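Local coordinates for protein tryptophan--tRNA ligase (Aeropyrum pernix, PDB 3A04) that catalyses the ATP-dependent joining of L-tryptophan to its cognate tRNA, releasing AMP and diphosphate, as a class I aminoacyl-tRNA synthetase, at residues L89-L94 against I137-D142; E123-A128 against F148-N153; E131-M136 against T361-L366; K321-S326 against G335-I340. All coordinates share one frame; numbering follows the deposited sequence. Where two conformers were deposited one is given.

Interaction 1: L89-L94 against I137-D142; sequences LTVDQL and IALGLD
Val91 and Leu94, one turn apart on helix 85-99, receive Leu139 and Leu141, which stand on either side of Gly140 at the end of helix 121-139. The tight part is purely apolar. The CD1 methyl of Leu139 lies 3.7 Å from Val91 CG1 and 3.8 Å from Val91 CB, so a single leucine branch meets the valine along its CB-CG1 bond. The valine holds CG1 opposite its own backbone nitrogen (chi1 178°), the setting that carries this methyl to the leucine. Leu141 uses both branches: CD1 sits 3.8 Å from Leu94 CB, while CD2 approaches Leu94 CD1 at 4.1 Å. Phe83 touches both Val91 and Leu139, and Leu94 continues inward onto Val73 and Thr75 of strand 72-77. Away from these four residues the contact opens out. Asp92 OD1 stays 4.7 Å from Leu139 CD2, and the carboxylate pairs instead with Lys88 in a salt bridge. Gly140 is exposed; its positive phi of 129° ends the helix in a Schellman motif and turns the chain so that Leu141 returns to the buried side. Helix 85-99 joins parallel strands 72-77 and 103-108, and helix 121-139, after the short helix 110-115, leads on to strand 147-150; their meeting here is the packing of helices from successive beta-alpha-beta crossovers, as in the Rossmann fold of class I synthetases.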
loop_
_atom_site.group_PDB
_atom_site.type_symbol
_atom_site.label_atom_id
_atom_site.label_comp_id
_atom_site.label_asym_id
_atom_site.label_seq_id
_atom_site.Cartn_x
_atom_site.Cartn_y
_atom_site.Cartn_z
ATOM N N LEU A 89 21.145 -21.217 4.717
ATOM C CA LEU A 89 21.352 -21.619 3.309
ATOM C C LEU A 89 21.114 -20.429 2.389
ATOM O O LEU A 89 21.846 -20.238 1.389
ATOM C CB LEU A 89 20.345 -22.715 2.948
ATOM C CG LEU A 89 20.360 -23.265 1.520
ATOM C CD1 LEU A 89 21.708 -23.827 1.269
ATOM C CD2 LEU A 89 19.293 -24.335 1.402
ATOM N N THR A 90 20.083 -19.626 2.666
ATOM C CA THR A 90 19.864 -18.448 1.831
ATOM C C THR A 90 21.015 -17.452 1.978
ATOM O O THR A 90 21.522 -16.973 0.962
ATOM C CB THR A 90 18.586 -17.774 2.197
ATOM O OG1 THR A 90 17.539 -18.636 1.826
ATOM C CG2 THR A 90 18.404 -16.411 1.438
ATOM N N VAL A 91 21.439 -17.149 3.228
ATOM C CA VAL A 91 22.504 -16.145 3.442
ATOM C C VAL A 91 23.808 -16.602 2.844
ATOM O O VAL A 91 24.609 -15.799 2.358
ATOM C CB VAL A 91 22.694 -15.843 4.982
ATOM C CG1 VAL A 91 23.796 -14.862 5.245
ATOM C CG2 VAL A 91 21.388 -15.231 5.484
ATOM N N ASP A 92 24.076 -17.909 2.944
ATOM C CA ASP A 92 25.303 -18.419 2.335
ATOM C C ASP A 92 25.320 -18.116 0.827
ATOM O O ASP A 92 26.358 -17.795 0.296
ATOM C CB ASP A 92 25.358 -19.944 2.533
ATOM C CG ASP A 92 25.913 -20.319 3.967
ATOM O OD1 ASP A 92 26.575 -19.469 4.703
ATOM O OD2 ASP A 92 25.588 -21.436 4.370
ATOM N N GLN A 93 24.179 -18.268 0.152
ATOM C CA GLN A 93 24.104 -17.889 -1.308
ATOM C C GLN A 93 24.292 -16.359 -1.474
ATOM O O GLN A 93 24.952 -15.934 -2.356
ATOM C CB GLN A 93 22.715 -18.273 -1.855
ATOM C CG GLN A 93 22.529 -19.775 -1.823
ATOM C CD GLN A 93 21.206 -20.201 -2.315
ATOM O OE1 GLN A 93 20.860 -19.960 -3.466
ATOM N NE2 GLN A 93 20.397 -20.797 -1.426
ATOM N N LEU A 94 23.720 -15.524 -0.605
ATOM C CA LEU A 94 24.094 -14.091 -0.655
ATOM C C LEU A 94 25.541 -13.777 -0.475
ATOM O O LEU A 94 26.075 -12.897 -1.184
ATOM C CB LEU A 94 23.295 -13.222 0.350
ATOM C CG LEU A 94 21.798 -13.509 0.479
ATOM C CD1 LEU A 94 21.185 -12.641 1.649
ATOM C CD2 LEU A 94 21.115 -13.178 -0.876
ATOM N N ILE A 137 25.272 -10.904 9.662
ATOM C CA ILE A 137 26.595 -10.273 9.746
ATOM C C ILE A 137 27.656 -11.292 10.306
ATOM O O ILE A 137 28.778 -11.366 9.812
ATOM C CB ILE A 137 26.533 -9.075 10.745
ATOM C CG1 ILE A 137 25.630 -7.936 10.244
ATOM C CG2 ILE A 137 27.930 -8.452 10.979
ATOM C CD1 ILE A 137 25.778 -7.608 8.812
ATOM N N ALA A 138 27.253 -12.022 11.337
ATOM C CA ALA A 138 28.156 -12.986 12.010
ATOM C C ALA A 138 28.490 -14.137 11.042
ATOM O O ALA A 138 29.585 -14.772 11.146
ATOM C CB ALA A 138 27.492 -13.501 13.257
ATOM N N LEU A 139 27.565 -14.414 10.100
ATOM C CA LEU A 139 27.850 -15.374 9.042
ATOM C C LEU A 139 28.825 -14.917 8.009
ATOM O O LEU A 139 29.384 -15.752 7.327
ATOM C CB LEU A 139 26.558 -15.858 8.315
ATOM C CG LEU A 139 25.646 -16.887 8.976
ATOM C CD1 LEU A 139 24.335 -17.067 8.157
ATOM C CD2 LEU A 139 26.335 -18.344 9.243
ATOM N N GLY A 140 28.962 -13.607 7.801
ATOM C CA GLY A 140 29.954 -13.076 6.907
ATOM C C GLY A 140 29.394 -12.094 5.883
ATOM O O GLY A 140 30.099 -11.691 4.973
ATOM N N LEU A 141 28.101 -11.778 5.989
ATOM C CA LEU A 141 27.507 -10.763 5.113
ATOM C C LEU A 141 28.117 -9.406 5.501
ATOM O O LEU A 141 28.292 -9.116 6.683
ATOM C CB LEU A 141 25.965 -10.760 5.230
ATOM C CG LEU A 141 25.133 -10.392 3.996
ATOM C CD1 LEU A 141 25.536 -11.106 2.649
ATOM C CD2 LEU A 141 23.561 -10.530 4.282
ATOM N N ASP A 142 28.573 -8.645 4.538
ATOM C CA ASP A 142 29.331 -7.429 4.831
ATOM C C ASP A 142 28.450 -6.296 5.416
ATOM O O ASP A 142 27.496 -5.857 4.741
ATOM C CB ASP A 142 29.938 -6.985 3.524
ATOM C CG ASP A 142 30.804 -5.665 3.646
ATOM O OD1 ASP A 142 30.654 -4.871 4.575
ATOM O OD2 ASP A 142 31.540 -5.392 2.693
#

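Interaction 2: E123-A128 against F148-N153; sequences EAVRIA and FYFQTN
Phe150 directs the CE1 corner of its ring at Ala128, whose CB is 3.7 Å away, and the same corner reaches Val125 CG2 at 4.1 Å. Both methyls meet the ring obliquely, and the valine and phenylalanine side chains cross at about a right angle. Ala128 points its CB at the strand and, being short, admits the ring close to the helix; Val125 adds one branch from the preceding turn. Phe150 has CG beside its backbone nitrogen (chi1 -68°), and from there the ring bridges the distance between backbones whose nearest CA atoms, those of Val125 and Phe150, are 8.6 Å apart. Past Phe150 the chain bends back, Asn153 N bonding to Phe150 O at 2.9 Å. The same residues reach the second subunit: the carbonyl oxygens of Gln151 and Thr152 accept hydrogen bonds from Gln163 and Arg160 of that subunit. Within its own chain, the Phe150 ring projects from strand 147-150 toward helix 121-139, with Ile108 of the adjoining parallel strand 103-108 touching both it and Ala128, and with Val367 from the C-terminal tail and Asp110 of helix 110-115 beside it.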
loop_
_atom_site.group_PDB
_atom_site.type_symbol
_atom_site.label_atom_id
_atom_site.label_comp_id
_atom_site.label_asym_id
_atom_site.label_seq_id
_atom_site.Cartn_x
_atom_site.Cartn_y
_atom_site.Cartn_z
ATOM N N GLU A 123 8.584 -5.772 18.740
ATOM C CA GLU A 123 9.150 -7.120 18.696
ATOM C C GLU A 123 9.687 -7.474 17.267
ATOM O O GLU A 123 10.837 -7.936 17.130
ATOM C CB GLU A 123 8.125 -8.166 19.176
ATOM C CG GLU A 123 8.538 -9.653 18.923
ATOM C CD GLU A 123 7.377 -10.642 18.969
ATOM O OE1 GLU A 123 6.301 -10.277 19.533
ATOM O OE2 GLU A 123 7.520 -11.787 18.444
ATOM N N ALA A 124 8.905 -7.188 16.217
ATOM C CA ALA A 124 9.395 -7.398 14.834
ATOM C C ALA A 124 10.697 -6.737 14.603
ATOM O O ALA A 124 11.565 -7.348 13.981
ATOM C CB ALA A 124 8.364 -6.928 13.740
ATOM N N VAL A 125 10.850 -5.489 15.089
ATOM C CA VAL A 125 12.056 -4.714 14.846
ATOM C C VAL A 125 13.241 -5.301 15.604
ATOM O O VAL A 125 14.381 -5.414 15.061
ATOM C CB VAL A 125 11.905 -3.172 15.222
ATOM C CG1 VAL A 125 13.278 -2.470 15.359
ATOM C CG2 VAL A 125 11.005 -2.420 14.185
ATOM N N ARG A 126 12.997 -5.645 16.867
ATOM C CA ARG A 126 14.000 -6.272 17.710
ATOM C C ARG A 126 14.537 -7.520 17.038
ATOM O O ARG A 126 15.732 -7.628 16.749
ATOM C CB ARG A 126 13.610 -6.431 19.116
ATOM C CG ARG A 126 14.683 -7.012 20.020
ATOM C CD ARG A 126 14.168 -7.295 21.387
ATOM N NE ARG A 126 13.073 -8.236 21.382
ATOM C CZ ARG A 126 11.822 -7.916 21.649
ATOM N NH1 ARG A 126 11.491 -6.677 21.945
ATOM N NH2 ARG A 126 10.892 -8.832 21.600
ATOM N N ILE A 127 13.633 -8.458 16.781
ATOM C CA ILE A 127 13.976 -9.745 16.152
ATOM C C ILE A 127 14.700 -9.508 14.845
ATOM O O ILE A 127 15.728 -10.130 14.537
ATOM C CB ILE A 127 12.663 -10.573 15.973
ATOM C CG1 ILE A 127 12.065 -10.898 17.369
ATOM C CG2 ILE A 127 12.909 -11.793 15.097
ATOM C CD1 ILE A 127 10.744 -11.592 17.226
ATOM N N ALA A 128 14.224 -8.540 14.040
ATOM C CA ALA A 128 14.908 -8.319 12.755
ATOM C C ALA A 128 16.335 -7.920 12.968
ATOM O O ALA A 128 17.260 -8.397 12.286
ATOM C CB ALA A 128 14.158 -7.122 11.926
ATOM N N PHE A 148 20.346 -3.336 4.065
ATOM C CA PHE A 148 19.206 -3.917 4.797
ATOM C C PHE A 148 18.130 -2.827 4.868
ATOM O O PHE A 148 18.487 -1.663 5.076
ATOM C CB PHE A 148 19.584 -4.208 6.249
ATOM C CG PHE A 148 20.720 -5.267 6.400
ATOM C CD1 PHE A 148 20.408 -6.622 6.427
ATOM C CD2 PHE A 148 22.053 -4.877 6.503
ATOM C CE1 PHE A 148 21.425 -7.622 6.575
ATOM C CE2 PHE A 148 23.102 -5.883 6.681
ATOM C CZ PHE A 148 22.755 -7.228 6.710
ATOM N N TYR A 149 16.830 -3.228 4.861
ATOM C CA TYR A 149 15.780 -2.256 5.037
ATOM C C TYR A 149 14.549 -2.887 5.535
ATOM O O TYR A 149 14.362 -4.142 5.364
ATOM C CB TYR A 149 15.526 -1.482 3.715
ATOM C CG TYR A 149 14.811 -2.303 2.668
ATOM C CD1 TYR A 149 13.395 -2.371 2.639
ATOM C CD2 TYR A 149 15.566 -3.035 1.747
ATOM C CE1 TYR A 149 12.715 -3.157 1.606
ATOM C CE2 TYR A 149 14.945 -3.846 0.718
ATOM C CZ TYR A 149 13.506 -3.865 0.689
ATOM O OH TYR A 149 12.845 -4.655 -0.220
ATOM N N PHE A 150 13.651 -2.040 6.067
ATOM C CA PHE A 150 12.338 -2.474 6.551
ATOM C C PHE A 150 11.296 -2.057 5.501
ATOM O O PHE A 150 11.397 -0.932 4.984
ATOM C CB PHE A 150 11.935 -1.768 7.849
ATOM C CG PHE A 150 12.776 -2.149 9.024
ATOM C CD1 PHE A 150 12.453 -3.262 9.796
ATOM C CD2 PHE A 150 13.909 -1.406 9.363
ATOM C CE1 PHE A 150 13.275 -3.612 10.961
ATOM C CE2 PHE A 150 14.735 -1.789 10.522
ATOM C CZ PHE A 150 14.404 -2.845 11.266
ATOM N N GLN A 151 10.385 -2.973 5.196
ATOM C CA GLN A 151 9.248 -2.707 4.299
ATOM C C GLN A 151 8.496 -1.440 4.763
ATOM O O GLN A 151 7.993 -0.724 3.913
ATOM C CB GLN A 151 8.197 -3.824 4.296
ATOM C CG GLN A 151 8.712 -5.139 3.647
ATOM C CD GLN A 151 7.684 -6.260 3.758
ATOM O OE1 GLN A 151 6.896 -6.334 4.687
ATOM N NE2 GLN A 151 7.756 -7.178 2.808
ATOM N N THR A 152 8.483 -1.155 6.054
ATOM C CA THR A 152 7.665 -0.069 6.540
ATOM C C THR A 152 8.525 1.196 6.611
ATOM O O THR A 152 8.061 2.226 7.129
ATOM C CB THR A 152 7.024 -0.294 7.940
ATOM O OG1 THR A 152 8.063 -0.457 8.909
ATOM C CG2 THR A 152 6.023 -1.504 7.974
ATOM N N ASN A 153 9.743 1.138 6.139
ATOM C CA ASN A 153 10.560 2.367 6.227
ATOM C C ASN A 153 11.413 2.581 5.005
ATOM O O ASN A 153 12.605 2.907 5.090
ATOM C CB ASN A 153 11.416 2.389 7.540
ATOM C CG ASN A 153 11.850 3.800 7.925
ATOM O OD1 ASN A 153 11.173 4.757 7.563
ATOM N ND2 ASN A 153 12.981 3.946 8.627
#

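Interaction 3: E131-M136 against T361-L366; sequences EYIANM and TIAWKL
Ala363 CB and Ile133 CG2 meet at 3.8 Å where the long C-terminal helix 334-364 packs against helix 121-139 of the Rossmann fold. Small residues make this a close approach: the CA atoms of Ala134 and Ala363 are 5.5 Å apart, and their CB atoms 4.2 Å. Ala363 CB also lies 4.1 Å from the backbone Ala134 N, so it rests on the surface of the helix rather than on a side chain alone. Leu366 adds its CD1 methyl, 4.1 Å from Ile133 CG2, the two side chains running past each other in opposite senses. One isoleucine methyl thus serves both partners: with chi1 -65° CG1 lies beside the backbone N, which leaves CG2 on the far side from that nitrogen, facing Ala363 and Leu366. In the next shell Phe148 of strand 147-150 backs both Ile133 and Leu366, Val129 lies beside Ala363, and Leu356 and Lys360 flank Ala134. Further round helix 121-139, Tyr132 OH bonds to the carbonyl of Ser80 and Glu131 OE2 accepts from Phe83 N, tying this helix to the 'HIGH' region. Asn135 links the two helices through OD1, which bonds to His352, and its ND2 turns back to Glu131 O at the wider pi-type turn: 2.8 Å, N-H...O angle 166°, the donor tilted 17° from the carbonyl plane.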
loop_
_atom_site.group_PDB
_atom_site.type_symbol
_atom_site.label_atom_id
_atom_site.label_comp_id
_atom_site.label_asym_id
_atom_site.label_seq_id
_atom_site.Cartn_x
_atom_site.Cartn_y
_atom_site.Cartn_z
ATOM N N GLU A 131 18.126 -10.944 15.884
ATOM C CA GLU A 131 18.054 -12.309 15.439
ATOM C C GLU A 131 18.394 -12.455 13.931
ATOM O O GLU A 131 19.086 -13.386 13.555
ATOM C CB GLU A 131 16.685 -12.834 15.714
ATOM C CG GLU A 131 16.466 -14.326 15.726
ATOM C CD GLU A 131 17.471 -15.132 16.636
ATOM O OE1 GLU A 131 17.941 -14.679 17.748
ATOM O OE2 GLU A 131 17.749 -16.260 16.175
ATOM N N TYR A 132 17.938 -11.570 13.065
ATOM C CA TYR A 132 18.181 -11.790 11.673
ATOM C C TYR A 132 19.426 -11.029 11.239
ATOM O O TYR A 132 20.395 -11.658 10.790
ATOM C CB TYR A 132 16.918 -11.456 10.825
ATOM C CG TYR A 132 15.919 -12.595 11.008
ATOM C CD1 TYR A 132 15.147 -12.718 12.177
ATOM C CD2 TYR A 132 15.889 -13.612 10.121
ATOM C CE1 TYR A 132 14.280 -13.802 12.364
ATOM C CE2 TYR A 132 15.018 -14.679 10.299
ATOM C CZ TYR A 132 14.265 -14.778 11.415
ATOM O OH TYR A 132 13.421 -15.830 11.500
ATOM N N ILE A 133 19.396 -9.677 11.296
ATOM C CA ILE A 133 20.547 -8.958 10.747
ATOM C C ILE A 133 21.860 -9.382 11.473
ATOM O O ILE A 133 22.898 -9.570 10.825
ATOM C CB ILE A 133 20.345 -7.428 10.763
ATOM C CG1 ILE A 133 19.171 -7.082 9.792
ATOM C CG2 ILE A 133 21.633 -6.687 10.339
ATOM C CD1 ILE A 133 18.563 -5.652 9.994
ATOM N N ALA A 134 21.802 -9.465 12.801
ATOM C CA ALA A 134 23.033 -9.770 13.535
ATOM C C ALA A 134 23.545 -11.157 13.156
ATOM O O ALA A 134 24.718 -11.297 12.941
ATOM C CB ALA A 134 22.841 -9.621 15.045
ATOM N N ASN A 135 22.671 -12.156 13.000
ATOM C CA ASN A 135 23.174 -13.481 12.537
ATOM C C ASN A 135 23.720 -13.458 11.123
ATOM O O ASN A 135 24.691 -14.113 10.792
ATOM C CB ASN A 135 22.096 -14.537 12.670
ATOM C CG ASN A 135 22.077 -15.132 14.068
ATOM O OD1 ASN A 135 23.063 -15.695 14.490
ATOM N ND2 ASN A 135 20.989 -14.983 14.776
ATOM N N MET A 136 23.109 -12.667 10.251
ATOM C CA MET A 136 23.645 -12.542 8.901
ATOM C C MET A 136 25.058 -11.928 8.862
ATOM O O MET A 136 25.938 -12.371 8.147
ATOM C CB MET A 136 22.705 -11.646 8.098
ATOM C CG MET A 136 21.467 -12.464 7.719
ATOM S SD MET A 136 20.453 -11.357 6.628
ATOM C CE MET A 136 18.971 -11.362 7.563
ATOM N N THR A 361 25.462 -5.216 18.184
ATOM C CA THR A 361 25.855 -3.789 18.281
ATOM C C THR A 361 25.965 -3.092 16.917
ATOM O O THR A 361 25.354 -2.013 16.663
ATOM C CB THR A 361 27.179 -3.764 19.051
ATOM O OG1 THR A 361 26.886 -4.299 20.355
ATOM C CG2 THR A 361 27.824 -2.314 19.138
ATOM N N ILE A 362 26.707 -3.731 16.017
ATOM C CA ILE A 362 26.861 -3.227 14.672
ATOM C C ILE A 362 25.470 -3.165 13.993
ATOM O O ILE A 362 25.193 -2.196 13.267
ATOM C CB ILE A 362 27.754 -4.183 13.878
ATOM C CG1 ILE A 362 29.221 -4.006 14.299
ATOM C CG2 ILE A 362 27.637 -3.955 12.385
ATOM C CD1 ILE A 362 30.138 -5.150 13.695
ATOM N N ALA A 363 24.618 -4.164 14.257
ATOM C CA ALA A 363 23.357 -4.282 13.525
ATOM C C ALA A 363 22.451 -3.057 13.753
ATOM O O ALA A 363 21.894 -2.517 12.789
ATOM C CB ALA A 363 22.630 -5.582 13.882
ATOM N N TRP A 364 22.311 -2.616 15.012
ATOM C CA TRP A 364 21.458 -1.458 15.302
ATOM C C TRP A 364 21.901 -0.201 14.574
ATOM O O TRP A 364 21.106 0.693 14.410
ATOM C CB TRP A 364 21.293 -1.157 16.797
ATOM C CG TRP A 364 20.400 -2.118 17.512
ATOM C CD1 TRP A 364 20.812 -3.143 18.296
ATOM C CD2 TRP A 364 18.949 -2.161 17.513
ATOM N NE1 TRP A 364 19.730 -3.818 18.803
ATOM C CE2 TRP A 364 18.576 -3.223 18.358
ATOM C CE3 TRP A 364 17.932 -1.373 16.915
ATOM C CZ2 TRP A 364 17.241 -3.579 18.592
ATOM C CZ3 TRP A 364 16.572 -1.742 17.148
ATOM C CH2 TRP A 364 16.255 -2.823 17.975
ATOM N N LYS A 365 23.147 -0.163 14.090
ATOM C CA LYS A 365 23.627 0.958 13.288
ATOM C C LYS A 365 23.481 0.787 11.775
ATOM O O LYS A 365 23.731 1.708 11.018
ATOM C CB LYS A 365 25.091 1.201 13.634
ATOM C CG LYS A 365 25.347 1.330 15.123
ATOM C CD LYS A 365 26.762 1.933 15.362
ATOM C CE LYS A 365 27.286 1.660 16.790
ATOM N NZ LYS A 365 28.721 1.188 16.821
ATOM N N LEU A 366 23.071 -0.382 11.303
ATOM C CA LEU A 366 22.946 -0.611 9.857
ATOM C C LEU A 366 21.537 -0.299 9.302
ATOM O O LEU A 366 21.289 -0.387 8.069
ATOM C CB LEU A 366 23.296 -2.056 9.510
ATOM C CG LEU A 366 24.598 -2.585 10.114
ATOM C CD1 LEU A 366 24.750 -4.040 9.637
ATOM C CD2 LEU A 366 25.774 -1.722 9.666
#

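Interaction 4: K321-S326 against G335-I340; sequences KHIYTS and GECKQI. With SF4 (iron/sulfur cluster), chain B.
The iron-sulfur site of this synthetase brings helix 317-328 up to the start of helix 334-364, where Cys337 holds the cluster and Ile323 of the facing helix touches both cysteine and cluster. Cys337 SG binds the iron FE1 at 2.3 Å; chi1 -160° swings SG away from the backbone N, toward FE1 and Ile323. Ile323 approaches from the other helix: its CG2 methyl lies 3.9 Å from Cys337 SG and 4.1 Å from the cluster sulfide S3, so one methyl touches both the cysteine sulfur and a sulfide corner of the cubane. The other branch runs to Ile340, where the two CD1 methyls meet at 4.2 Å, a looser touch one turn beyond the cysteine. Met314 contacts both isoleucines, and Tyr306, itself part of the cluster pocket, packs on Ile323. On helix 317-328 itself, Ser326 OG donates to His322 O at 2.7 Å, reaching that carbonyl from the face opposite Ser326 N; the same hydroxyl oxygen stands 3.3 Å above the centre of the His322 ring. Cys303, Cys327 and Cys334 also line the pocket, and a Cys-x-x-Cys pair (Cys334 and Cys337) with two further cysteines is consistent with a four-cysteine [4Fe-4S] site.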
loop_
_atom_site.group_PDB
_atom_site.type_symbol
_atom_site.label_atom_id
_atom_site.label_comp_id
_atom_site.label_asym_id
_atom_site.label_seq_id
_atom_site.Cartn_x
_atom_site.Cartn_y
_atom_site.Cartn_z
ATOM N N LYS A 321 31.807 -36.929 0.333
ATOM C CA LYS A 321 31.849 -38.216 -0.440
ATOM C C LYS A 321 32.268 -39.431 0.414
ATOM O O LYS A 321 31.672 -40.509 0.352
ATOM C CB LYS A 321 32.791 -38.120 -1.663
ATOM C CG LYS A 321 32.439 -37.033 -2.706
ATOM C CD LYS A 321 33.274 -37.159 -4.050
ATOM C CE LYS A 321 34.738 -36.604 -3.970
ATOM N NZ LYS A 321 35.875 -37.630 -3.739
ATOM N N HIS A 322 33.266 -39.237 1.270
ATOM C CA HIS A 322 33.724 -40.318 2.117
ATOM C C HIS A 322 32.650 -40.716 3.081
ATOM O O HIS A 322 32.460 -41.916 3.349
ATOM C CB HIS A 322 34.976 -39.907 2.887
ATOM C CG HIS A 322 35.512 -40.989 3.785
ATOM N ND1 HIS A 322 36.346 -42.000 3.332
ATOM C CD2 HIS A 322 35.349 -41.200 5.117
ATOM C CE1 HIS A 322 36.669 -42.785 4.348
ATOM N NE2 HIS A 322 36.081 -42.321 5.441
ATOM N N ILE A 323 31.890 -39.743 3.614
ATOM C CA ILE A 323 30.784 -40.163 4.456
ATOM C C ILE A 323 29.796 -41.027 3.669
ATOM O O ILE A 323 29.301 -42.029 4.185
ATOM C CB ILE A 323 29.965 -38.982 5.114
ATOM C CG1 ILE A 323 30.798 -38.219 6.155
ATOM C CG2 ILE A 323 28.675 -39.572 5.774
ATOM C CD1 ILE A 323 31.417 -39.101 7.277
ATOM N N TYR A 324 29.444 -40.577 2.458
ATOM C CA TYR A 324 28.446 -41.272 1.653
ATOM C C TYR A 324 28.904 -42.727 1.347
ATOM O O TYR A 324 28.151 -43.690 1.539
ATOM C CB TYR A 324 28.232 -40.502 0.342
ATOM C CG TYR A 324 27.223 -41.126 -0.575
ATOM C CD1 TYR A 324 25.863 -40.888 -0.383
ATOM C CD2 TYR A 324 27.616 -41.954 -1.644
ATOM C CE1 TYR A 324 24.894 -41.426 -1.211
ATOM C CE2 TYR A 324 26.647 -42.520 -2.502
ATOM C CZ TYR A 324 25.283 -42.253 -2.272
ATOM O OH TYR A 324 24.292 -42.793 -3.055
ATOM N N THR A 325 30.133 -42.826 0.832
ATOM C CA THR A 325 30.785 -44.084 0.452
ATOM C C THR A 325 30.799 -45.023 1.662
ATOM O O THR A 325 30.214 -46.105 1.615
ATOM C CB THR A 325 32.212 -43.753 -0.096
ATOM O OG1 THR A 325 32.086 -43.087 -1.370
ATOM C CG2 THR A 325 33.156 -44.984 -0.181
ATOM N N SER A 326 31.403 -44.577 2.764
ATOM C CA SER A 326 31.477 -45.365 3.997
ATOM C C SER A 326 30.142 -45.879 4.501
ATOM O O SER A 326 30.007 -47.082 4.799
ATOM C CB SER A 326 32.258 -44.633 5.098
ATOM O OG SER A 326 33.474 -44.139 4.555
ATOM N N GLY A 335 25.817 -43.625 15.151
ATOM C CA GLY A 335 26.364 -43.006 16.337
ATOM C C GLY A 335 27.680 -42.294 16.007
ATOM O O GLY A 335 27.911 -41.157 16.443
ATOM N N GLU A 336 28.551 -42.936 15.228
ATOM C CA GLU A 336 29.845 -42.286 14.977
ATOM C C GLU A 336 29.691 -41.195 13.919
ATOM O O GLU A 336 30.384 -40.182 13.967
ATOM C CB GLU A 336 30.927 -43.269 14.538
ATOM C CG GLU A 336 30.509 -44.286 13.532
ATOM C CD GLU A 336 31.585 -45.402 13.344
ATOM O OE1 GLU A 336 32.782 -45.031 13.015
ATOM O OE2 GLU A 336 31.210 -46.610 13.533
ATOM N N CYS A 337 28.843 -41.461 12.941
ATOM C CA CYS A 337 28.503 -40.481 11.944
ATOM C C CYS A 337 27.940 -39.174 12.533
ATOM O O CYS A 337 28.337 -38.092 12.106
ATOM C CB CYS A 337 27.519 -41.081 11.000
ATOM S SG CYS A 337 27.446 -40.221 9.413
ATOM N N LYS A 338 27.038 -39.307 13.517
ATOM C CA LYS A 338 26.512 -38.181 14.259
ATOM C C LYS A 338 27.569 -37.482 15.047
ATOM O O LYS A 338 27.562 -36.274 15.081
ATOM C CB LYS A 338 25.394 -38.604 15.233
ATOM C CG LYS A 338 24.101 -38.954 14.435
ATOM C CD LYS A 338 22.996 -39.537 15.347
ATOM C CE LYS A 338 21.581 -39.416 14.619
ATOM N NZ LYS A 338 20.496 -40.063 15.425
ATOM N N GLN A 339 28.471 -38.216 15.727
ATOM C CA GLN A 339 29.468 -37.459 16.477
ATOM C C GLN A 339 30.426 -36.733 15.493
ATOM O O GLN A 339 30.836 -35.617 15.776
ATOM C CB GLN A 339 30.225 -38.374 17.509
ATOM C CG GLN A 339 31.433 -37.716 18.168
ATOM C CD GLN A 339 31.149 -36.570 19.102
ATOM O OE1 GLN A 339 29.982 -36.269 19.499
ATOM N NE2 GLN A 339 32.233 -35.926 19.510
ATOM N N ILE A 340 30.760 -37.325 14.343
ATOM C CA ILE A 340 31.582 -36.630 13.339
ATOM C C ILE A 340 30.905 -35.279 12.877
ATOM O O ILE A 340 31.528 -34.197 12.809
ATOM C CB ILE A 340 31.829 -37.563 12.109
ATOM C CG1 ILE A 340 32.926 -38.651 12.382
ATOM C CG2 ILE A 340 32.390 -36.784 10.847
ATOM C CD1 ILE A 340 32.839 -39.856 11.210
HETATM FE FE1 SF4 B . 25.621 -41.381 8.700
HETATM FE FE2 SF4 B . 24.668 -43.277 6.959
HETATM FE FE3 SF4 B . 23.771 -43.188 9.554
HETATM FE FE4 SF4 B . 23.155 -41.126 7.864
HETATM S S1 SF4 B . 22.523 -43.415 7.646
HETATM S S2 SF4 B . 23.852 -40.925 10.012
HETATM S S3 SF4 B . 24.948 -40.984 6.546
HETATM S S4 SF4 B . 25.915 -43.733 8.831
#

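How the interactions relate
Interactions 1, 2 and 3 all use helix 121-139, which meets in chain order strand 147-150 (interaction 2), helix 334-364 (interaction 3) and helix 85-99 (interaction 1). Their centres lie 11 to 18 Å apart and they touch: Val125 CG1 packs on Trp364 CZ3 at 3.8 Å, and Val91 CG2 on Met136 CG at 3.6 Å. Their segments alternate along the chain; interaction 3 joins helix 334-364 to the Rossmann domain. Interaction 4 stands apart, about 16 Å from interaction 1 between nearest atoms and 40 Å from interaction 2 between centres. Nested within the loop closed by interaction 3, it shares helix 334-364, which thus connects the iron-sulfur site to the catalytic fold.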